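PDB 5NEC: TonB-dependent siderophore receptor from Pseudomonas aeruginosa 39016, which probably takes up ferric siderophores across the outer membrane using energy delivered by TonB, and may serve as an entry route for siderophore-drug conjugates. Local coordinates for residues A[54-59]-A[126-131]; A[705-710]-A[718-723]. All coordinates share one frame; numbering follows the deposited sequence.

Interaction 1 of 2, residues A[54-59]-A[126-131]; sequences VTVVPK and QIEVSK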
ATOM      1  N   VAL A  54     -15.773   0.617   1.264  1.00 59.00           N
ATOM      2  CA  VAL A  54     -14.760  -0.414   1.476  1.00 55.85           C
ATOM      3  C   VAL A  54     -14.618  -1.223   0.202  1.00 53.97           C
ATOM      4  O   VAL A  54     -15.613  -1.697  -0.327  1.00 52.99           O
ATOM      5  CB  VAL A  54     -15.143  -1.363   2.624  1.00 56.44           C
ATOM      6  CG1 VAL A  54     -14.098  -2.474   2.773  1.00 56.42           C
ATOM      7  CG2 VAL A  54     -15.313  -0.582   3.926  1.00 56.77           C
ATOM      8  N   THR A  55     -13.391  -1.378  -0.283  1.00 53.54           N
ATOM      9  CA  THR A  55     -13.103  -2.245  -1.427  1.00 54.08           C
ATOM     10  C   THR A  55     -12.100  -3.310  -1.015  1.00 52.62           C
ATOM     11  O   THR A  55     -11.020  -2.996  -0.508  1.00 53.97           O
ATOM     12  CB  THR A  55     -12.526  -1.459  -2.625  1.00 55.02           C
ATOM     13  OG1 THR A  55     -13.415  -0.392  -2.974  1.00 58.11           O
ATOM     14  CG2 THR A  55     -12.292  -2.370  -3.838  1.00 53.76           C
ATOM     15  N   VAL A  56     -12.455  -4.570  -1.234  1.00 50.43           N
ATOM     16  CA  VAL A  56     -11.547  -5.671  -0.975  1.00 49.78           C
ATOM     17  C   VAL A  56     -10.949  -6.153  -2.303  1.00 48.97           C
ATOM     18  O   VAL A  56     -11.673  -6.439  -3.241  1.00 47.02           O
ATOM     19  CB  VAL A  56     -12.257  -6.800  -0.209  1.00 50.24           C
ATOM     20  CG1 VAL A  56     -11.302  -7.974   0.023  1.00 50.42           C
ATOM     21  CG2 VAL A  56     -12.810  -6.255   1.112  1.00 50.28           C
ATOM     22  N   VAL A  57      -9.619  -6.177  -2.394  1.00 49.73           N
ATOM     23  CA  VAL A  57      -8.947  -6.804  -3.524  1.00 50.85           C
ATOM     24  C   VAL A  57      -8.773  -8.265  -3.145  1.00 51.47           C
ATOM     25  O   VAL A  57      -7.943  -8.577  -2.284  1.00 52.56           O
ATOM     26  CB  VAL A  57      -7.579  -6.178  -3.848  1.00 50.05           C
ATOM     27  CG1 VAL A  57      -6.990  -6.818  -5.114  1.00 49.77           C
ATOM     28  CG2 VAL A  57      -7.725  -4.674  -4.009  1.00 51.06           C
ATOM     29  N   PRO A  58      -9.568  -9.161  -3.758  1.00 52.74           N
ATOM     30  CA  PRO A  58      -9.501 -10.570  -3.379  1.00 54.04           C
ATOM     31  C   PRO A  58      -8.320 -11.310  -3.985  1.00 55.63           C
ATOM     32  O   PRO A  58      -7.744 -10.865  -4.985  1.00 55.19           O
ATOM     33  CB  PRO A  58     -10.804 -11.133  -3.922  1.00 54.64           C
ATOM     34  CG  PRO A  58     -11.069 -10.313  -5.137  1.00 55.17           C
ATOM     35  CD  PRO A  58     -10.490  -8.950  -4.889  1.00 53.88           C
ATOM     36  N   LYS A  59      -7.993 -12.441  -3.370  1.00 59.33           N
ATOM     37  CA  LYS A  59      -6.932 -13.345  -3.811  1.00 62.73           C
ATOM     38  C   LYS A  59      -6.866 -13.537  -5.325  1.00 61.34           C
ATOM     39  O   LYS A  59      -5.792 -13.504  -5.915  1.00 59.17           O
ATOM     40  CB  LYS A  59      -7.138 -14.716  -3.153  1.00 65.66           C
ATOM     41  CG  LYS A  59      -5.982 -15.699  -3.329  1.00 69.78           C
ATOM     42  CD  LYS A  59      -6.437 -17.150  -3.219  1.00 73.82           C
ATOM     43  CE  LYS A  59      -6.933 -17.471  -1.821  1.00 76.12           C
ATOM     44  NZ  LYS A  59      -7.839 -18.648  -1.758  1.00 78.09           N
ATOM     45  N   GLN A 126      -5.897 -11.265   1.022  1.00 55.05           N
ATOM     46  CA  GLN A 126      -6.621 -10.160   0.401  1.00 53.84           C
ATOM     47  C   GLN A 126      -6.195  -8.813   1.002  1.00 53.01           C
ATOM     48  O   GLN A 126      -5.580  -8.759   2.068  1.00 52.69           O
ATOM     49  CB  GLN A 126      -8.142 -10.345   0.560  1.00 53.16           C
ATOM     50  CG  GLN A 126      -8.612 -10.267   2.003  1.00 53.64           C
ATOM     51  CD  GLN A 126     -10.007 -10.841   2.233  1.00 53.68           C
ATOM     52  OE1 GLN A 126     -10.452 -11.782   1.562  1.00 52.85           O
ATOM     53  NE2 GLN A 126     -10.710 -10.261   3.196  1.00 53.38           N
ATOM     54  N   ILE A 127      -6.567  -7.740   0.304  1.00 50.78           N
ATOM     55  CA  ILE A 127      -6.243  -6.371   0.687  1.00 50.92           C
ATOM     56  C   ILE A 127      -7.544  -5.583   0.873  1.00 50.51           C
ATOM     57  O   ILE A 127      -8.315  -5.428  -0.067  1.00 50.34           O
ATOM     58  CB  ILE A 127      -5.350  -5.713  -0.391  1.00 50.14           C
ATOM     59  CG1 ILE A 127      -4.020  -6.474  -0.509  1.00 50.29           C
ATOM     60  CG2 ILE A 127      -5.093  -4.246  -0.093  1.00 49.42           C
ATOM     61  CD1 ILE A 127      -3.404  -6.377  -1.883  1.00 51.88           C
ATOM     62  N   GLU A 128      -7.770  -5.078   2.082  1.00 50.72           N
ATOM     63  CA  GLU A 128      -9.002  -4.354   2.412  1.00 52.22           C
ATOM     64  C   GLU A 128      -8.736  -2.845   2.478  1.00 51.11           C
ATOM     65  O   GLU A 128      -7.969  -2.384   3.320  1.00 50.70           O
ATOM     66  CB  GLU A 128      -9.568  -4.878   3.734  1.00 54.39           C
ATOM     67  CG  GLU A 128      -9.789  -6.393   3.721  1.00 55.93           C
ATOM     68  CD  GLU A 128     -10.380  -6.956   5.007  1.00 57.41           C
ATOM     69  OE1 GLU A 128     -10.440  -6.236   6.027  1.00 59.35           O
ATOM     70  OE2 GLU A 128     -10.773  -8.148   4.991  1.00 59.51           O
ATOM     71  N   VAL A 129      -9.366  -2.090   1.574  1.00 49.66           N
ATOM     72  CA  VAL A 129      -9.190  -0.639   1.469  1.00 49.72           C
ATOM     73  C   VAL A 129     -10.398   0.085   2.057  1.00 50.89           C
ATOM     74  O   VAL A 129     -11.461   0.067   1.473  1.00 52.27           O
ATOM     75  CB  VAL A 129      -9.014  -0.203  -0.012  1.00 49.99           C
ATOM     76  CG1 VAL A 129      -8.567   1.257  -0.112  1.00 49.83           C
ATOM     77  CG2 VAL A 129      -8.003  -1.105  -0.712  1.00 49.87           C
ATOM     78  N   SER A 130     -10.223   0.719   3.211  1.00 53.16           N
ATOM     79  CA  SER A 130     -11.223   1.642   3.773  1.00 53.62           C
ATOM     80  C   SER A 130     -10.935   3.052   3.294  1.00 54.88           C
ATOM     81  O   SER A 130      -9.877   3.597   3.583  1.00 52.03           O
ATOM     82  CB  SER A 130     -11.165   1.625   5.295  1.00 54.18           C
ATOM     83  OG  SER A 130     -11.796   0.461   5.767  1.00 57.01           O
ATOM     84  N   LYS A 131     -11.879   3.654   2.584  1.00 58.72           N
ATOM     85  CA  LYS A 131     -11.628   4.954   1.947  1.00 61.14           C
ATOM     86  C   LYS A 131     -11.911   6.152   2.853  1.00 62.62           C
ATOM     87  O   LYS A 131     -11.259   7.170   2.729  1.00 64.81           O
ATOM     88  CB  LYS A 131     -12.365   5.044   0.614  1.00 62.21           C
ATOM     89  CG  LYS A 131     -12.031   3.866  -0.297  1.00 64.27           C
ATOM     90  CD  LYS A 131     -11.707   4.281  -1.719  1.00 67.17           C
ATOM     91  CE  LYS A 131     -11.995   3.151  -2.703  1.00 70.24           C
ATOM     92  NZ  LYS A 131     -11.868   3.629  -4.113  1.00 71.60           N
TER

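Interaction 2 of 2, residues A[705-710]-A[718-723]; sequences KKYFDK and SQAAGR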
ATOM      1  N   LYS A 705       3.494   2.223 -22.774  1.00 51.30           N
ATOM      2  CA  LYS A 705       3.341   3.624 -22.422  1.00 50.80           C
ATOM      3  C   LYS A 705       4.410   4.010 -21.411  1.00 49.99           C
ATOM      4  O   LYS A 705       4.626   3.295 -20.429  1.00 48.75           O
ATOM      5  CB  LYS A 705       1.949   3.859 -21.837  1.00 52.89           C
ATOM      6  CG  LYS A 705       1.673   5.260 -21.319  1.00 54.68           C
ATOM      7  CD  LYS A 705       1.687   6.306 -22.422  1.00 54.97           C
ATOM      8  CE  LYS A 705       1.316   7.661 -21.849  1.00 56.18           C
ATOM      9  NZ  LYS A 705       0.810   8.595 -22.893  1.00 58.08           N
ATOM     10  N   LYS A 706       5.086   5.130 -21.665  1.00 49.22           N
ATOM     11  CA  LYS A 706       5.983   5.710 -20.683  1.00 48.59           C
ATOM     12  C   LYS A 706       5.157   6.648 -19.804  1.00 47.60           C
ATOM     13  O   LYS A 706       4.442   7.515 -20.304  1.00 46.77           O
ATOM     14  CB  LYS A 706       7.153   6.438 -21.331  1.00 50.32           C
ATOM     15  CG  LYS A 706       8.284   6.727 -20.343  1.00 52.79           C
ATOM     16  CD  LYS A 706       9.516   7.369 -20.972  1.00 53.01           C
ATOM     17  CE  LYS A 706       9.263   8.822 -21.323  1.00 53.66           C
ATOM     18  NZ  LYS A 706      10.296   9.292 -22.271  1.00 56.58           N
ATOM     19  N   TYR A 707       5.212   6.430 -18.495  1.00 45.33           N
ATOM     20  CA  TYR A 707       4.451   7.236 -17.559  1.00 45.22           C
ATOM     21  C   TYR A 707       5.092   7.216 -16.184  1.00 44.68           C
ATOM     22  O   TYR A 707       5.997   6.426 -15.907  1.00 41.93           O
ATOM     23  CB  TYR A 707       2.972   6.792 -17.499  1.00 46.49           C
ATOM     24  CG  TYR A 707       2.722   5.458 -16.811  1.00 46.39           C
ATOM     25  CD1 TYR A 707       2.441   5.397 -15.437  1.00 46.09           C
ATOM     26  CD2 TYR A 707       2.764   4.261 -17.529  1.00 45.80           C
ATOM     27  CE1 TYR A 707       2.217   4.183 -14.805  1.00 46.95           C
ATOM     28  CE2 TYR A 707       2.528   3.044 -16.908  1.00 46.34           C
ATOM     29  CZ  TYR A 707       2.256   3.005 -15.549  1.00 46.66           C
ATOM     30  OH  TYR A 707       2.025   1.799 -14.937  1.00 45.80           O
ATOM     31  N   PHE A 708       4.598   8.099 -15.329  1.00 45.88           N
ATOM     32  CA  PHE A 708       5.207   8.362 -14.056  1.00 46.75           C
ATOM     33  C   PHE A 708       4.193   8.136 -12.962  1.00 47.13           C
ATOM     34  O   PHE A 708       3.197   8.850 -12.850  1.00 48.11           O
ATOM     35  CB  PHE A 708       5.749   9.786 -14.039  1.00 47.64           C
ATOM     36  CG  PHE A 708       6.755  10.045 -15.117  1.00 47.30           C
ATOM     37  CD1 PHE A 708       8.100   9.783 -14.904  1.00 47.05           C
ATOM     38  CD2 PHE A 708       6.352  10.521 -16.364  1.00 48.76           C
ATOM     39  CE1 PHE A 708       9.028   9.998 -15.915  1.00 48.59           C
ATOM     40  CE2 PHE A 708       7.270  10.740 -17.376  1.00 47.93           C
ATOM     41  CZ  PHE A 708       8.612  10.473 -17.157  1.00 49.11           C
ATOM     42  N   ASP A 709       4.480   7.115 -12.165  1.00 48.39           N
ATOM     43  CA  ASP A 709       3.578   6.618 -11.122  1.00 48.45           C
ATOM     44  C   ASP A 709       3.744   7.305  -9.761  1.00 46.73           C
ATOM     45  O   ASP A 709       2.914   7.099  -8.899  1.00 46.15           O
ATOM     46  CB  ASP A 709       3.739   5.095 -10.965  1.00 48.82           C
ATOM     47  CG  ASP A 709       5.163   4.669 -10.607  1.00 49.29           C
ATOM     48  OD1 ASP A 709       6.135   5.370 -10.928  1.00 52.99           O
ATOM     49  OD2 ASP A 709       5.320   3.606 -10.010  1.00 52.59           O
ATOM     50  N   LYS A 710       4.806   8.086  -9.553  1.00 45.65           N
ATOM     51  CA  LYS A 710       4.933   8.902  -8.327  1.00 47.19           C
ATOM     52  C   LYS A 710       5.521  10.253  -8.684  1.00 44.77           C
ATOM     53  O   LYS A 710       6.538  10.330  -9.391  1.00 42.43           O
ATOM     54  CB  LYS A 710       5.844   8.248  -7.276  1.00 50.11           C
ATOM     55  CG  LYS A 710       5.504   6.810  -6.902  1.00 52.58           C
ATOM     56  CD  LYS A 710       6.675   6.127  -6.240  1.00 55.28           C
ATOM     57  CE  LYS A 710       6.357   4.666  -5.992  1.00 59.75           C
ATOM     58  NZ  LYS A 710       6.150   3.893  -7.242  1.00 61.32           N
ATOM     59  N   SER A 718       9.173   9.400 -10.373  1.00 41.34           N
ATOM     60  CA  SER A 718       9.477   8.000 -10.603  1.00 41.36           C
ATOM     61  C   SER A 718       8.798   7.540 -11.874  1.00 39.89           C
ATOM     62  O   SER A 718       7.622   7.790 -12.052  1.00 41.01           O
ATOM     63  CB  SER A 718       9.001   7.156  -9.429  1.00 42.60           C
ATOM     64  OG  SER A 718       9.107   5.785  -9.755  1.00 45.99           O
ATOM     65  N   GLN A 719       9.545   6.865 -12.734  1.00 38.65           N
ATOM     66  CA  GLN A 719       9.032   6.314 -13.985  1.00 40.02           C
ATOM     67  C   GLN A 719       8.609   4.861 -13.775  1.00 40.34           C
ATOM     68  O   GLN A 719       9.328   4.088 -13.175  1.00 42.85           O
ATOM     69  CB  GLN A 719      10.104   6.415 -15.085  1.00 39.15           C
ATOM     70  CG  GLN A 719       9.671   5.899 -16.454  1.00 39.90           C
ATOM     71  CD  GLN A 719      10.724   6.156 -17.541  1.00 39.62           C
ATOM     72  OE1 GLN A 719      11.144   7.296 -17.768  1.00 40.28           O
ATOM     73  NE2 GLN A 719      11.149   5.097 -18.219  1.00 38.51           N
ATOM     74  N   ALA A 720       7.448   4.480 -14.284  1.00 41.73           N
ATOM     75  CA  ALA A 720       6.929   3.131 -14.088  1.00 42.23           C
ATOM     76  C   ALA A 720       7.584   2.180 -15.055  1.00 43.61           C
ATOM     77  O   ALA A 720       8.299   2.586 -15.981  1.00 46.73           O
ATOM     78  CB  ALA A 720       5.423   3.104 -14.297  1.00 42.88           C
ATOM     79  N   ALA A 721       7.311   0.901 -14.853  1.00 43.57           N
ATOM     80  CA  ALA A 721       7.846  -0.132 -15.708  1.00 43.05           C
ATOM     81  C   ALA A 721       7.239  -0.007 -17.101  1.00 42.80           C
ATOM     82  O   ALA A 721       6.114   0.490 -17.268  1.00 44.03           O
ATOM     83  CB  ALA A 721       7.554  -1.495 -15.107  1.00 43.41           C
ATOM     84  N   GLY A 722       8.002  -0.431 -18.101  1.00 42.97           N
ATOM     85  CA  GLY A 722       7.496  -0.535 -19.482  1.00 45.70           C
ATOM     86  C   GLY A 722       6.754  -1.852 -19.706  1.00 47.03           C
ATOM     87  O   GLY A 722       6.402  -2.530 -18.749  1.00 46.93           O
ATOM     88  N   ARG A 723       6.528  -2.207 -20.974  1.00 49.57           N
ATOM     89  CA  ARG A 723       5.922  -3.480 -21.335  1.00 50.33           C
ATOM     90  C   ARG A 723       6.698  -4.654 -20.732  1.00 48.40           C
ATOM     91  O   ARG A 723       7.918  -4.745 -20.853  1.00 45.87           O
ATOM     92  CB  ARG A 723       5.788  -3.668 -22.860  1.00 53.23           C
ATOM     93  CG  ARG A 723       5.237  -5.039 -23.235  1.00 56.19           C
ATOM     94  CD  ARG A 723       4.657  -5.118 -24.633  1.00 61.08           C
ATOM     95  NE  ARG A 723       5.617  -4.669 -25.643  1.00 65.58           N
ATOM     96  CZ  ARG A 723       5.414  -3.706 -26.554  1.00 69.95           C
ATOM     97  NH1 ARG A 723       4.252  -3.051 -26.660  1.00 71.62           N
ATOM     98  NH2 ARG A 723       6.395  -3.384 -27.395  1.00 70.86           N
TER
HETATM   99  O   HOH W   1       6.495   3.626 -18.131  1.00 36.16           O

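Interaction 1 of 2, residues A[54-59]-A[126-131]
Thr55 and Val129 face each other as an antiparallel hydrogen-bonded pair: Thr55 N gives to Val129 O at 3.0 Å, and Val129 N returns a bond to Thr55 O at 2.8 Å. Two residues on, Val57 and Ile127 repeat the exchange, with Val57 N to Ile127 O at 2.8 Å and Ile127 N to Val57 O at 3.0 Å. Strand 126-130 satisfies its backbone by alternation, since Gln126, Glu128 and Ser130 spend their backbone groups on strand 146-151. This belongs to the small mixed sheet of the plug domain that fills the barrel of a TonB-dependent receptor; strand 54-57 is an outermost strand. Val54, Thr55, Val56, Val57, Ile127 and Val129 are beta-branched and favour the extended backbone. Val57 and Ile127 meet CB to CB at 4.1 Å, on the face where helix 70-74 covers Ile127 and Val129. On the other face, the side chain of Gln126 turns over Val56, its CD 3.8 Å from Val56 CG1, because chi1 of 66° sets CG between the backbone N and carbonyl carbon. Gln126 NE2 then reaches Glu128 OE2 at 2.8 Å, meeting the anti lone pair with the carboxylate oxygen almost in the amide plane. Glu128 OE2 also accepts from Ala39 N, while OE1 takes bonds from Ser38 and Asn148, so both oxygens of this buried carboxylate have donors.

Interaction 2 of 2, residues A[705-710]-A[718-723]
Two main-chain bonds join Tyr707 and Lys710 to Ala720 and Ser718. Ala720 N points almost straight at Tyr707 O (2.9 Å, 176° at the hydrogen), and Ser718 N gives to Lys710 O at 3.0 Å. Between them the ladder is looser: Asp709 N makes only a weak, bent bond to Ser718 O, where the chain turns a corner. Beyond Ala720 the two chain segments part and a water takes over, accepting from Tyr707 N at 3.1 Å and lying within bonding distance of Lys705 O and Ala720 O.

The methyl of Ala720 sits over one face of the Tyr707 ring, displaced toward CE1 and CZ, a CH-pi contact with CB 3.7 Å from the centroid; alanine is small enough to lie this close. The ring comes beneath the methyl because a chi1 of 72° folds it back between the backbone N and carbonyl carbon. It also stacks with Tyr678, and its hydroxyl bonds to Arg680. Phe708 brings its CE1 to 3.8 Å from Gln719 CB, its ring nearly perpendicular to the Gln719 side-chain amide. A broad apolar ring suits this place, for it also packs on Ile244, Pro260 and Val675.

Among the polar side chains, the methylenes of Lys706 cross the Gln719 amide, CD lying 3.6 Å from OE1, while Gln719 NE2 gives its bond to Arg265 O. Lys710 NZ forms a salt bridge with Asp709 OD2 at 2.9 Å and is also hydrogen-bonded to Gln71, on helix 70-74 of the plug, so a lysine suits a place between carboxylate and plug.

These residues form the open end of a beta hairpin, 708-711 with 716-719, in the loop before the final barrel strand, consistent with an extracellular loop folded inward over the plug.

From the N terminus, interaction 1 comes first. Strand 54-57 lies at one edge of the plug sheet, and the chain passes through helices 59-64 and 70-74 and several short strands before 126-131 closes that loop of 66 residues. The chain then enters the barrel at strand 159-167 and winds round its wall. Only near the end does interaction 2 close a much shorter loop of seven residues, between barrel strands 693-700 and 724-733. The two loops therefore follow in series, neither nesting nor crossing. The nearest atoms of interactions 1 and 2 are about 15 Å apart. Interaction 1 ties the plug together internally, whereas 705-710 with 718-723 shapes a barrel loop that reaches the plug through Gln71.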